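Local coordinates for protein putative glucoamylase (Bacteroides fragilis NCTC 9343, PDB 3EU8) that probably hydrolyses glucosidic bonds in starch-like or related glucans, as a putative glucoamylase, at residues Ala20-Val25 against Gln354-Leu359; Ser41-Glu46 against Glu93-Phe98; Ile61-Gly66 against Pro110-Gly115. All blocks are in the same frame, centred on the assembly; numbering follows the deposited sequence.

Contact 1 of 3, residues Ala20-Val25 against Gln354-Leu359; sequences ALMDTV and QVMHHL. With EDO (1,2-ethanediol), chain O.
The imidazole of H357 has one face against L21. Methyl CD2 sits almost exactly over the middle of the ring, 3.4 Å from the H357 centroid and only 3° off the ring normal, a centred CH-pi contact. The edge is occupied by a molecule of 1,2-ethanediol, probably left from the crystallisation liquor. Its O2 makes a weak hydrogen bond to H357 ND1 at 2.8 Å, and a second weak and longer one to the backbone O of the same histidine. The other ring nitrogen, NE2, is bonded to OD1 of D18 at the start of helix 18-34. That bond orients the ring beneath L21, while the diol only adds a weak contact at ND1.

L21 also meets the selenomethionine M356. Their side chains lie alongside each other, running antiparallel, with L21 CD2 3.6 Å from M356 CG. M356 CG stands anti to its backbone N (chi1 -167°), which sends the chain across to helix 18-34. There SE reaches CG2 of V25 at 3.9 Å and CG of M22, also a selenomethionine, at 4.0 Å. I399 of helix 389-404 packs on both V25 and M356, and L342 of helix 338-342 adds to the packing on M356. The axes of segments 20-25 and 354-359 approach to 10.8 Å at an angle of 68°, and no hydrogen bond runs between the two segments.

What joins them is therefore apolar: a selenium with methyl and methylene groups in a buried layer, and one imidazole at its border. The bond to D18 is consistent with a proton on NE2, which would leave ND1 as the acceptor toward the diol, and it probably helps fix the ring's rotation, with one face turned to L21.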
loop_
_atom_site.group_PDB
_atom_site.type_symbol
_atom_site.label_atom_id
_atom_site.label_comp_id
_atom_site.label_asym_id
_atom_site.label_seq_id
_atom_site.Cartn_x
_atom_site.Cartn_y
_atom_site.Cartn_z
ATOM N N ALA A 20 2.891 -22.367 7.790
ATOM C CA ALA A 20 2.251 -22.148 9.119
ATOM C C ALA A 20 2.628 -20.787 9.635
ATOM O O ALA A 20 1.794 -20.114 10.217
ATOM C CB ALA A 20 2.648 -23.197 10.131
ATOM N N LEU A 21 3.885 -20.398 9.423
ATOM C CA LEU A 21 4.331 -19.034 9.733
ATOM C C LEU A 21 3.510 -17.997 8.951
ATOM O O LEU A 21 2.991 -17.043 9.533
ATOM C CB LEU A 21 5.843 -18.847 9.480
ATOM C CG LEU A 21 6.357 -17.402 9.708
ATOM C CD1 LEU A 21 6.120 -16.962 11.142
ATOM C CD2 LEU A 21 7.812 -17.251 9.303
HETATM N N MSE A 22 3.359 -18.179 7.652
HETATM C CA MSE A 22 2.611 -17.187 6.837
HETATM C C MSE A 22 1.129 -17.131 7.269
HETATM O O MSE A 22 0.576 -16.032 7.405
HETATM C CB MSE A 22 2.733 -17.524 5.350
HETATM C CG MSE A 22 4.027 -17.169 4.747
HETATM SE SE MSE A 22 4.083 -17.486 2.823
HETATM C CE MSE A 22 4.135 -19.378 2.682
ATOM N N ASP A 23 0.521 -18.309 7.509
ATOM C CA ASP A 23 -0.843 -18.448 8.037
ATOM C C ASP A 23 -0.996 -17.617 9.306
ATOM O O ASP A 23 -1.920 -16.807 9.440
ATOM C CB ASP A 23 -1.161 -19.909 8.414
ATOM C CG ASP A 23 -1.643 -20.767 7.238
ATOM O OD1 ASP A 23 -2.094 -20.186 6.237
ATOM O OD2 ASP A 23 -1.611 -22.037 7.335
ATOM N N THR A 24 -0.069 -17.816 10.234
ATOM C CA THR A 24 -0.135 -17.142 11.538
ATOM C C THR A 24 -0.009 -15.616 11.393
ATOM O O THR A 24 -0.778 -14.862 12.029
ATOM C CB THR A 24 0.956 -17.681 12.491
ATOM O OG1 THR A 24 0.721 -19.069 12.741
ATOM C CG2 THR A 24 1.007 -16.881 13.744
ATOM N N VAL A 25 0.950 -15.175 10.573
ATOM C CA VAL A 25 1.139 -13.771 10.268
ATOM C C VAL A 25 -0.094 -13.166 9.586
ATOM O O VAL A 25 -0.519 -12.077 9.938
ATOM C CB VAL A 25 2.430 -13.527 9.374
ATOM C CG1 VAL A 25 2.549 -12.046 8.986
ATOM C CG2 VAL A 25 3.677 -13.953 10.142
ATOM N N GLN A 354 13.140 -15.556 5.331
ATOM C CA GLN A 354 14.201 -15.558 6.330
ATOM C C GLN A 354 13.967 -14.445 7.354
ATOM O O GLN A 354 14.099 -14.676 8.564
ATOM C CB GLN A 354 15.589 -15.369 5.688
ATOM C CG GLN A 354 16.078 -16.533 4.766
ATOM C CD GLN A 354 17.205 -16.137 3.748
ATOM O OE1 GLN A 354 17.927 -15.143 3.919
ATOM N NE2 GLN A 354 17.346 -16.952 2.690
ATOM N N VAL A 355 13.658 -13.237 6.880
ATOM C CA VAL A 355 13.377 -12.110 7.785
ATOM C C VAL A 355 12.148 -12.436 8.637
ATOM O O VAL A 355 12.167 -12.249 9.837
ATOM C CB VAL A 355 13.171 -10.755 7.016
ATOM C CG1 VAL A 355 12.790 -9.635 7.983
ATOM C CG2 VAL A 355 14.396 -10.399 6.214
HETATM N N MSE A 356 11.102 -12.972 8.016
HETATM C CA MSE A 356 9.838 -13.257 8.716
HETATM C C MSE A 356 10.028 -14.252 9.893
HETATM O O MSE A 356 9.492 -14.040 10.977
HETATM C CB MSE A 356 8.786 -13.756 7.713
HETATM C CG MSE A 356 7.331 -13.790 8.280
HETATM SE SE MSE A 356 6.006 -14.611 7.095
HETATM C CE MSE A 356 6.162 -13.307 5.577
ATOM N N HIS A 357 10.769 -15.331 9.667
ATOM C CA HIS A 357 11.118 -16.290 10.722
ATOM C C HIS A 357 11.937 -15.616 11.842
ATOM O O HIS A 357 11.635 -15.770 13.019
ATOM C CB HIS A 357 11.918 -17.464 10.133
ATOM C CG HIS A 357 11.079 -18.500 9.458
ATOM N ND1 HIS A 357 10.412 -19.488 10.159
ATOM C CD2 HIS A 357 10.818 -18.720 8.146
ATOM C CE1 HIS A 357 9.767 -20.266 9.302
ATOM N NE2 HIS A 357 9.984 -19.814 8.079
ATOM N N HIS A 358 12.937 -14.831 11.457
ATOM C CA HIS A 358 13.825 -14.162 12.403
ATOM C C HIS A 358 13.095 -13.124 13.275
ATOM O O HIS A 358 13.303 -13.034 14.494
ATOM C CB HIS A 358 15.019 -13.549 11.638
ATOM C CG HIS A 358 15.981 -12.778 12.503
ATOM N ND1 HIS A 358 17.006 -13.372 13.208
ATOM C CD2 HIS A 358 16.084 -11.452 12.747
ATOM C CE1 HIS A 358 17.668 -12.449 13.884
ATOM N NE2 HIS A 358 17.129 -11.273 13.617
ATOM N N LEU A 359 12.201 -12.368 12.671
ATOM C CA LEU A 359 11.389 -11.430 13.404
ATOM C C LEU A 359 10.428 -12.150 14.348
ATOM O O LEU A 359 10.304 -11.761 15.512
ATOM C CB LEU A 359 10.627 -10.524 12.434
ATOM C CG LEU A 359 11.460 -9.540 11.587
ATOM C CD1 LEU A 359 10.446 -8.755 10.765
ATOM C CD2 LEU A 359 12.423 -8.649 12.412
HETATM C C1 EDO O . 10.199 -20.166 14.533
HETATM O O1 EDO O . 9.140 -21.089 14.763
HETATM C C2 EDO O . 10.249 -19.900 13.044
HETATM O O2 EDO O . 9.726 -18.610 12.782
#

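Contact 2 of 3, residues Ser41-Glu46 against Glu93-Phe98; sequences SGLARE and EKIVGF. With EDO (1,2-ethanediol), chain B.
Two kinds of aromatic and apolar contact bind S41-L43 to helix 85-101. The first is CH-pi: CB of S41 lies over one face of the F98 ring, 3.6 Å from its centroid and displaced toward the rim, closest to CD1 at 3.3 Å. F98 CG is anti to the backbone N (chi1 178°), which turns the ring out from the helix and under the loop. The second is aliphatic packing. L43 runs at roughly a right angle to F98 and brings CD1 to 3.7 Å from F98 CD2, while the same L43 CD1 reaches I95 CG2 at 3.9 Å. One methyl thus bridges two residues about a helical turn apart, and the second, L43 CD2, lies against the ring as well, 3.7 Å from F98 CE2.

Backbone contacts come next. G42 lets the chain pass close to the helix: its bare CA lies 3.9 Å from K94 CD, and its O is 3.5 Å from I95 CG1. The glycine has a positive phi (80°) here. K94 stretches alongside in an extended form, and its NZ is hydrogen-bonded to the backbone O of P39, just before the segment.

No hydrogen bond runs between the two segments; those of S41 are made on its own side of the contact. S41 OG accepts from the N of L43 over 3.1 Å in a nearly straight bond (165°), and is also hydrogen-bonded to OE1 of E38. These bonds hold the serine oxygen on the loop side while its CB faces the ring.

S41 to L43 make an ST turn, here followed by an extended run toward strand 47-49. Consistent with the alpha/alpha-toroid expected of the six-hairpin clan, the loop after helix 18-34 packs on the side of helix 85-101.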
loop_
_atom_site.group_PDB
_atom_site.type_symbol
_atom_site.label_atom_id
_atom_site.label_comp_id
_atom_site.label_asym_id
_atom_site.label_seq_id
_atom_site.Cartn_x
_atom_site.Cartn_y
_atom_site.Cartn_z
ATOM N N SER A 41 -17.195 3.812 11.475
ATOM C CA SER A 41 -17.024 3.781 10.034
ATOM C C SER A 41 -16.789 2.373 9.484
ATOM O O SER A 41 -17.194 2.110 8.370
ATOM C CB SER A 41 -15.850 4.706 9.628
ATOM O OG SER A 41 -14.621 4.205 10.152
ATOM N N GLY A 42 -16.166 1.482 10.271
ATOM C CA GLY A 42 -15.714 0.228 9.791
ATOM C C GLY A 42 -14.394 0.285 9.051
ATOM O O GLY A 42 -13.953 -0.727 8.543
ATOM N N LEU A 43 -13.755 1.472 8.968
ATOM C CA LEU A 43 -12.543 1.622 8.149
ATOM C C LEU A 43 -11.292 1.393 8.949
ATOM O O LEU A 43 -11.350 1.280 10.172
ATOM C CB LEU A 43 -12.476 3.010 7.498
ATOM C CG LEU A 43 -13.108 3.178 6.111
ATOM C CD1 LEU A 43 -14.561 2.888 6.139
ATOM C CD2 LEU A 43 -12.798 4.607 5.573
ATOM N N ALA A 44 -10.161 1.352 8.250
ATOM C CA ALA A 44 -8.847 1.133 8.884
ATOM C C ALA A 44 -8.392 2.370 9.657
ATOM O O ALA A 44 -8.343 3.477 9.117
ATOM C CB ALA A 44 -7.768 0.776 7.839
ATOM N N ARG A 45 -8.010 2.152 10.917
ATOM C CA ARG A 45 -7.425 3.204 11.731
ATOM C C ARG A 45 -6.034 3.557 11.197
ATOM O O ARG A 45 -5.241 2.685 10.878
ATOM C CB ARG A 45 -7.306 2.746 13.195
ATOM C CG ARG A 45 -8.624 2.358 13.914
ATOM C CD ARG A 45 -8.278 1.846 15.285
ATOM N NE ARG A 45 -9.376 1.282 16.083
ATOM C CZ ARG A 45 -10.191 1.994 16.856
ATOM N NH1 ARG A 45 -10.080 3.309 16.913
ATOM N NH2 ARG A 45 -11.120 1.398 17.585
ATOM N N GLU A 46 -5.738 4.846 11.108
ATOM C CA GLU A 46 -4.426 5.311 10.652
ATOM C C GLU A 46 -3.356 4.674 11.555
ATOM O O GLU A 46 -2.357 4.188 11.074
ATOM C CB GLU A 46 -4.374 6.837 10.746
ATOM C CG GLU A 46 -3.006 7.493 10.711
ATOM C CD GLU A 46 -2.280 7.265 9.421
ATOM O OE1 GLU A 46 -2.913 6.831 8.441
ATOM O OE2 GLU A 46 -1.074 7.516 9.377
ATOM N N GLU A 93 -20.471 -3.763 3.312
ATOM C CA GLU A 93 -21.655 -2.876 3.340
ATOM C C GLU A 93 -21.459 -1.684 4.276
ATOM O O GLU A 93 -21.786 -0.553 3.919
ATOM C CB GLU A 93 -22.946 -3.653 3.738
ATOM C CG GLU A 93 -23.418 -4.635 2.666
ATOM C CD GLU A 93 -24.508 -5.600 3.118
ATOM O OE1 GLU A 93 -24.736 -5.779 4.329
ATOM O OE2 GLU A 93 -25.146 -6.190 2.232
ATOM N N LYS A 94 -20.906 -1.934 5.454
ATOM C CA LYS A 94 -20.568 -0.852 6.407
ATOM C C LYS A 94 -19.573 0.132 5.850
ATOM O O LYS A 94 -19.772 1.316 5.981
ATOM C CB LYS A 94 -19.960 -1.404 7.690
ATOM C CG LYS A 94 -19.861 -0.384 8.829
ATOM C CD LYS A 94 -19.409 -1.085 10.094
ATOM C CE LYS A 94 -19.645 -0.307 11.329
ATOM N NZ LYS A 94 -18.808 -0.917 12.413
ATOM N N ILE A 95 -18.476 -0.381 5.283
ATOM C CA ILE A 95 -17.399 0.430 4.699
ATOM C C ILE A 95 -17.922 1.267 3.527
ATOM O O ILE A 95 -17.738 2.478 3.485
ATOM C CB ILE A 95 -16.232 -0.453 4.237
ATOM C CG1 ILE A 95 -15.440 -0.981 5.424
ATOM C CG2 ILE A 95 -15.260 0.306 3.320
ATOM C CD1 ILE A 95 -14.640 -2.275 5.134
ATOM N N VAL A 96 -18.627 0.627 2.605
ATOM C CA VAL A 96 -19.235 1.335 1.484
ATOM C C VAL A 96 -20.264 2.380 1.945
ATOM O O VAL A 96 -20.267 3.467 1.444
ATOM C CB VAL A 96 -19.840 0.372 0.401
ATOM C CG1 VAL A 96 -20.564 1.175 -0.709
ATOM C CG2 VAL A 96 -18.753 -0.502 -0.210
ATOM N N GLY A 97 -21.107 2.043 2.910
ATOM C CA GLY A 97 -22.010 3.005 3.535
ATOM C C GLY A 97 -21.330 4.268 4.040
ATOM O O GLY A 97 -21.783 5.369 3.770
ATOM N N PHE A 98 -20.205 4.108 4.740
ATOM C CA PHE A 98 -19.425 5.257 5.171
ATOM C C PHE A 98 -18.908 6.059 3.999
ATOM O O PHE A 98 -18.945 7.294 4.016
ATOM C CB PHE A 98 -18.242 4.799 6.024
ATOM C CG PHE A 98 -17.331 5.917 6.484
ATOM C CD1 PHE A 98 -17.648 6.658 7.617
ATOM C CD2 PHE A 98 -16.163 6.221 5.785
ATOM C CE1 PHE A 98 -16.833 7.669 8.037
ATOM C CE2 PHE A 98 -15.336 7.253 6.198
ATOM C CZ PHE A 98 -15.664 7.982 7.343
HETATM C C1 EDO B . -11.254 -2.169 7.561
HETATM O O1 EDO B . -12.614 -2.571 7.788
HETATM C C2 EDO B . -11.169 -1.720 6.107
HETATM O O2 EDO B . -9.833 -1.388 5.738
#

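Contact 3 of 3, residues Ile61-Gly66 against Pro110-Gly115; sequences IVTSGG and PHWWNG
W113 reaches across to V62 and S64, so its side chain can be traced outward. CB lies 4.1 Å from V62 CG2. With CG set beside the backbone N (chi1 -55°), the indole folds back along the strand pair: CE3 comes to 3.9 Å from that same V62 CG2, and CZ3 to 3.7 Å from CB of S64. At the tip, CH2 also lies near S64 CB, at 3.8 Å. On the pyrrole side, NE1 is hydrogen-bonded to O of D103. P110 CG lies over one ring face, offset toward the rim, and F98 meets the indole edge-to-face.

Around this the backbones pair. V62 and W113 form a hydrogen-bonded antiparallel pair, with V62 N to W113 O at 2.8 Å and W113 N to V62 O at 3.0 Å. S64 extends the pairing through its N to H111 O, and its OG donates to P110 O at 2.6 Å. A water joins T63 OG1 to H111 NE2.

T63 is the N-cap of helix 64-79, its OG1 receiving a weak bond from G66 N. The whole is a short two-stranded antiparallel sheet whose first strand leads directly into a capped helix.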
loop_
_atom_site.group_PDB
_atom_site.type_symbol
_atom_site.label_atom_id
_atom_site.label_comp_id
_atom_site.label_asym_id
_atom_site.label_seq_id
_atom_site.Cartn_x
_atom_site.Cartn_y
_atom_site.Cartn_z
ATOM N N ILE A 61 -9.122 8.372 13.899
ATOM C CA ILE A 61 -8.833 8.821 12.526
ATOM C C ILE A 61 -8.659 7.623 11.568
ATOM O O ILE A 61 -7.906 6.692 11.863
ATOM C CB ILE A 61 -7.589 9.740 12.490
ATOM C CG1 ILE A 61 -7.785 10.910 13.475
ATOM C CG2 ILE A 61 -7.253 10.227 11.043
ATOM C CD1 ILE A 61 -9.112 11.683 13.377
ATOM N N VAL A 62 -9.386 7.642 10.445
ATOM C CA VAL A 62 -9.378 6.551 9.518
ATOM C C VAL A 62 -8.734 7.070 8.234
ATOM O O VAL A 62 -8.862 8.229 7.874
ATOM C CB VAL A 62 -10.780 5.880 9.315
ATOM C CG1 VAL A 62 -11.236 5.085 10.608
ATOM C CG2 VAL A 62 -11.887 6.889 8.898
ATOM N N THR A 63 -8.034 6.185 7.563
ATOM C CA THR A 63 -7.246 6.527 6.380
ATOM C C THR A 63 -7.881 5.908 5.164
ATOM O O THR A 63 -8.224 4.710 5.168
ATOM C CB THR A 63 -5.779 6.041 6.509
ATOM O OG1 THR A 63 -5.100 6.169 5.237
ATOM C CG2 THR A 63 -5.730 4.621 6.957
ATOM N N SER A 64 -8.036 6.708 4.117
ATOM C CA SER A 64 -8.593 6.207 2.847
ATOM C C SER A 64 -7.703 5.131 2.156
ATOM O O SER A 64 -8.168 4.029 1.846
ATOM C CB SER A 64 -8.892 7.398 1.914
ATOM O OG SER A 64 -7.771 8.263 1.765
ATOM N N GLY A 65 -6.428 5.444 1.917
ATOM C CA GLY A 65 -5.517 4.508 1.285
ATOM C C GLY A 65 -5.291 3.222 2.088
ATOM O O GLY A 65 -5.318 2.096 1.537
ATOM N N GLY A 66 -5.044 3.403 3.383
ATOM C CA GLY A 66 -4.895 2.311 4.303
ATOM C C GLY A 66 -6.135 1.459 4.358
ATOM O O GLY A 66 -6.031 0.264 4.572
ATOM N N PRO A 110 -10.486 12.345 0.851
ATOM C CA PRO A 110 -9.379 12.897 1.596
ATOM C C PRO A 110 -8.439 11.802 2.103
ATOM O O PRO A 110 -8.812 10.645 2.130
ATOM C CB PRO A 110 -10.068 13.547 2.790
ATOM C CG PRO A 110 -11.335 12.693 2.989
ATOM C CD PRO A 110 -11.761 12.408 1.616
ATOM N N HIS A 111 -7.233 12.176 2.501
ATOM C CA HIS A 111 -6.333 11.227 3.160
ATOM C C HIS A 111 -6.977 10.657 4.431
ATOM O O HIS A 111 -7.062 9.424 4.595
ATOM C CB HIS A 111 -4.999 11.901 3.458
ATOM C CG HIS A 111 -3.914 10.965 3.911
ATOM N ND1 HIS A 111 -2.586 11.335 3.915
ATOM C CD2 HIS A 111 -3.943 9.665 4.313
ATOM C CE1 HIS A 111 -1.849 10.323 4.339
ATOM N NE2 HIS A 111 -2.645 9.296 4.591
ATOM N N TRP A 112 -7.492 11.537 5.287
ATOM C CA TRP A 112 -8.074 11.140 6.568
ATOM C C TRP A 112 -9.456 11.691 6.793
ATOM O O TRP A 112 -9.791 12.791 6.314
ATOM C CB TRP A 112 -7.182 11.619 7.739
ATOM C CG TRP A 112 -5.793 11.012 7.744
ATOM C CD1 TRP A 112 -5.483 9.724 8.008
ATOM C CD2 TRP A 112 -4.551 11.673 7.474
ATOM N NE1 TRP A 112 -4.145 9.535 7.933
ATOM C CE2 TRP A 112 -3.535 10.708 7.605
ATOM C CE3 TRP A 112 -4.193 12.983 7.111
ATOM C CZ2 TRP A 112 -2.156 11.003 7.383
ATOM C CZ3 TRP A 112 -2.803 13.276 6.866
ATOM C CH2 TRP A 112 -1.818 12.296 7.018
ATOM N N TRP A 113 -10.253 10.916 7.519
ATOM C CA TRP A 113 -11.476 11.393 8.169
ATOM C C TRP A 113 -11.390 10.999 9.645
ATOM O O TRP A 113 -10.653 10.087 10.010
ATOM C CB TRP A 113 -12.766 10.699 7.699
ATOM C CG TRP A 113 -13.100 10.686 6.259
ATOM C CD1 TRP A 113 -13.875 11.577 5.597
ATOM C CD2 TRP A 113 -12.741 9.672 5.309
ATOM N NE1 TRP A 113 -13.982 11.213 4.268
ATOM C CE2 TRP A 113 -13.315 10.034 4.073
ATOM C CE3 TRP A 113 -11.960 8.509 5.375
ATOM C CZ2 TRP A 113 -13.164 9.251 2.914
ATOM C CZ3 TRP A 113 -11.811 7.728 4.236
ATOM C CH2 TRP A 113 -12.409 8.112 3.012
ATOM N N ASN A 114 -12.156 11.712 10.455
ATOM C CA ASN A 114 -12.570 11.232 11.739
ATOM C C ASN A 114 -13.672 10.207 11.488
ATOM O O ASN A 114 -14.704 10.514 10.898
ATOM C CB ASN A 114 -13.057 12.391 12.610
ATOM C CG ASN A 114 -13.361 11.961 14.032
ATOM O OD1 ASN A 114 -13.734 10.816 14.286
ATOM N ND2 ASN A 114 -13.237 12.892 14.961
ATOM N N GLY A 115 -13.394 8.966 11.874
ATOM C CA GLY A 115 -14.316 7.857 11.647
ATOM C C GLY A 115 -15.660 8.055 12.308
ATOM O O GLY A 115 -16.662 7.552 11.817
HETATM O O HOH W 1 -2.354 6.709 5.895
#

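Overall arrangement
In sequence order the opening segments are 20-25, 41-46 and 61-66; then come 93-98, 110-115 and finally 354-359. Contact 1 thus ties the first helix to a helix late in the chain, 349-361, and the other two lie within the span it encloses, their segments alternating along the chain. Contacts 2 and 3 have centres about 9 Å apart and touch: E46 N bonds to I61 O and E46 OE1 to W112 NE1, so loop 41-46 lies directly against the strand pair. Contact 1 stands about 29 Å from either, between centres. Helices 64-79 and 85-101 follow each other between strands 61-63 and 112-114, so contact 3 brings together the chain flanking this helix pair.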